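Local coordinates for immunomodulatory active chitinase (Trichuris suis, PDB 6G9C), which probably binds and hydrolyses chitin as a family 18 glycoside hydrolase and has immunomodulatory activity, at residues Gly363-Trp368 / Ser392-Ile397. Residues are numbered along the deposited sequence; the frame is centred on the assembly and turned at random.
Sequences GGAFVW and SLMQEI. With EDO (1,2-ethanediol), chain C.
The last strand of the TIM barrel, 364-368, meets segment 392-397 of helix 392-398, the last helix of the modelled chain, which packs on the outside of the barrel. The two run nearly antiparallel, their axes 9.5 Å apart at an angle of 166°. Met394 is the helix residue that spans the gap. Its chain bends at chi3 (-62°), so that both SD and CE lie beside Val367 CG1. Met394 SD sits 3.7 Å from Ala365 CB and also 3.7 Å from Ala365 O. Farther along the strand, Met394 CE and SD both lie 4.0 Å from Val367 CG1. That valine branch is anti to its own carbonyl carbon, which sets it on the helix side. Cys37, disulfide-bonded to Cys62, touches both Val367 and Met394 from strand 34-40. Ile357 of helix 347-360 packs on Ala365. Phe366 points the other way, to Tyr220 and the barrel interior. At the strand's C-terminal end, Trp368 NE1 donates an almost straight bond (2.8 Å, 178°) to O1 of a 1,2-ethanediol, probably from the crystallisation liquor. Ala365, Val367 and Met394 are buried, and their contact is apolar: between these two segments the Met394 thioether makes the link, by van der Waals contact alone.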
loop_
_atom_site.group_PDB
_atom_site.type_symbol
_atom_site.label_atom_id
_atom_site.label_comp_id
_atom_site.label_asym_id
_atom_site.label_seq_id
_atom_site.Cartn_x
_atom_site.Cartn_y
_atom_site.Cartn_z
ATOM N N GLY A 363 -15.982 6.210 -22.969
ATOM C CA GLY A 363 -14.736 6.147 -22.220
ATOM C C GLY A 363 -14.548 4.873 -21.430
ATOM O O GLY A 363 -13.410 4.480 -21.140
ATOM N N GLY A 364 -15.636 4.225 -21.061
ATOM C CA GLY A 364 -15.574 2.968 -20.336
ATOM C C GLY A 364 -16.882 2.733 -19.604
ATOM O O GLY A 364 -17.934 3.245 -20.002
ATOM N N ALA A 365 -16.784 1.978 -18.514
ATOM C CA ALA A 365 -17.956 1.617 -17.731
ATOM C C ALA A 365 -17.614 1.662 -16.256
ATOM O O ALA A 365 -16.450 1.532 -15.857
ATOM C CB ALA A 365 -18.469 0.209 -18.096
ATOM N N PHE A 366 -18.651 1.840 -15.445
ATOM C CA PHE A 366 -18.540 1.643 -14.012
ATOM C C PHE A 366 -19.795 0.932 -13.529
ATOM O O PHE A 366 -20.854 1.012 -14.165
ATOM C CB PHE A 366 -18.320 2.970 -13.269
ATOM C CG PHE A 366 -19.564 3.825 -13.142
ATOM C CD1 PHE A 366 -20.418 3.675 -12.054
ATOM C CD2 PHE A 366 -19.861 4.793 -14.097
ATOM C CE1 PHE A 366 -21.546 4.465 -11.915
ATOM C CE2 PHE A 366 -20.988 5.574 -13.976
ATOM C CZ PHE A 366 -21.837 5.417 -12.885
ATOM N N VAL A 367 -19.669 0.210 -12.415
ATOM C CA VAL A 367 -20.794 -0.532 -11.854
ATOM C C VAL A 367 -21.167 0.042 -10.493
ATOM O O VAL A 367 -20.306 0.347 -9.657
ATOM C CB VAL A 367 -20.518 -2.053 -11.745
ATOM C CG1 VAL A 367 -20.249 -2.628 -13.112
ATOM C CG2 VAL A 367 -19.339 -2.322 -10.829
ATOM N N TRP A 368 -22.462 0.183 -10.275
ATOM C CA TRP A 368 -23.031 0.447 -8.953
ATOM C C TRP A 368 -23.896 -0.778 -8.648
ATOM O O TRP A 368 -24.991 -0.888 -9.197
ATOM C CB TRP A 368 -23.849 1.757 -8.956
ATOM C CG TRP A 368 -24.527 2.013 -7.649
ATOM C CD1 TRP A 368 -25.735 1.531 -7.248
ATOM C CD2 TRP A 368 -24.026 2.799 -6.557
ATOM N NE1 TRP A 368 -26.022 1.960 -5.972
ATOM C CE2 TRP A 368 -24.987 2.739 -5.525
ATOM C CE3 TRP A 368 -22.861 3.540 -6.354
ATOM C CZ2 TRP A 368 -24.814 3.384 -4.305
ATOM C CZ3 TRP A 368 -22.684 4.183 -5.145
ATOM C CH2 TRP A 368 -23.655 4.101 -4.132
ATOM N N SER A 392 -17.598 -9.086 -13.980
ATOM C CA SER A 392 -16.518 -9.661 -14.784
ATOM C C SER A 392 -16.594 -9.269 -16.251
ATOM O O SER A 392 -15.569 -9.315 -16.943
ATOM C CB SER A 392 -16.534 -11.204 -14.727
ATOM O OG SER A 392 -16.416 -11.671 -13.403
ATOM N N LEU A 393 -17.788 -8.924 -16.747
ATOM C CA LEU A 393 -17.951 -8.624 -18.167
ATOM C C LEU A 393 -17.167 -7.390 -18.592
ATOM O O LEU A 393 -16.857 -7.249 -19.778
ATOM C CB LEU A 393 -19.436 -8.435 -18.496
ATOM C CG LEU A 393 -20.252 -9.739 -18.409
ATOM C CD1 LEU A 393 -21.744 -9.466 -18.513
ATOM C CD2 LEU A 393 -19.814 -10.710 -19.476
ATOM N N MET A 394 -16.874 -6.472 -17.663
ATOM C CA MET A 394 -16.086 -5.294 -18.016
ATOM C C MET A 394 -14.680 -5.693 -18.455
ATOM O O MET A 394 -14.251 -5.395 -19.576
ATOM C CB MET A 394 -16.032 -4.313 -16.837
ATOM C CG MET A 394 -17.346 -3.613 -16.542
ATOM S SD MET A 394 -17.113 -2.127 -15.529
ATOM C CE MET A 394 -16.409 -2.819 -14.044
ATOM N N GLN A 395 -13.954 -6.394 -17.581
ATOM C CA GLN A 395 -12.636 -6.912 -17.943
ATOM C C GLN A 395 -12.697 -7.790 -19.190
ATOM O O GLN A 395 -11.843 -7.686 -20.079
ATOM C CB GLN A 395 -12.069 -7.704 -16.769
ATOM C CG GLN A 395 -10.614 -7.486 -16.499
ATOM C CD GLN A 395 -9.748 -7.998 -17.606
ATOM O OE1 GLN A 395 -10.061 -9.011 -18.232
ATOM N NE2 GLN A 395 -8.643 -7.304 -17.862
ATOM N N GLU A 396 -13.699 -8.670 -19.273
ATOM C CA GLU A 396 -13.705 -9.669 -20.340
ATOM C C GLU A 396 -13.928 -9.039 -21.701
ATOM O O GLU A 396 -13.384 -9.525 -22.697
ATOM C CB GLU A 396 -14.782 -10.718 -20.089
ATOM C CG GLU A 396 -14.467 -11.668 -18.966
ATOM C CD GLU A 396 -15.664 -12.508 -18.579
ATOM O OE1 GLU A 396 -16.600 -12.626 -19.402
ATOM O OE2 GLU A 396 -15.671 -13.044 -17.450
ATOM N N ILE A 397 -14.715 -7.971 -21.766
ATOM C CA ILE A 397 -15.080 -7.349 -23.030
ATOM C C ILE A 397 -14.242 -6.109 -23.311
ATOM O O ILE A 397 -13.762 -5.927 -24.429
ATOM C CB ILE A 397 -16.588 -7.013 -23.041
ATOM C CG1 ILE A 397 -17.423 -8.290 -22.886
ATOM C CG2 ILE A 397 -16.962 -6.264 -24.316
ATOM C CD1 ILE A 397 -18.901 -8.042 -22.581
HETATM C C1 EDO C . -29.458 1.325 -5.356
HETATM O O1 EDO C . -28.338 1.338 -4.469
HETATM C C2 EDO C . -30.620 0.785 -4.538
HETATM O O2 EDO C . -30.952 1.667 -3.459
#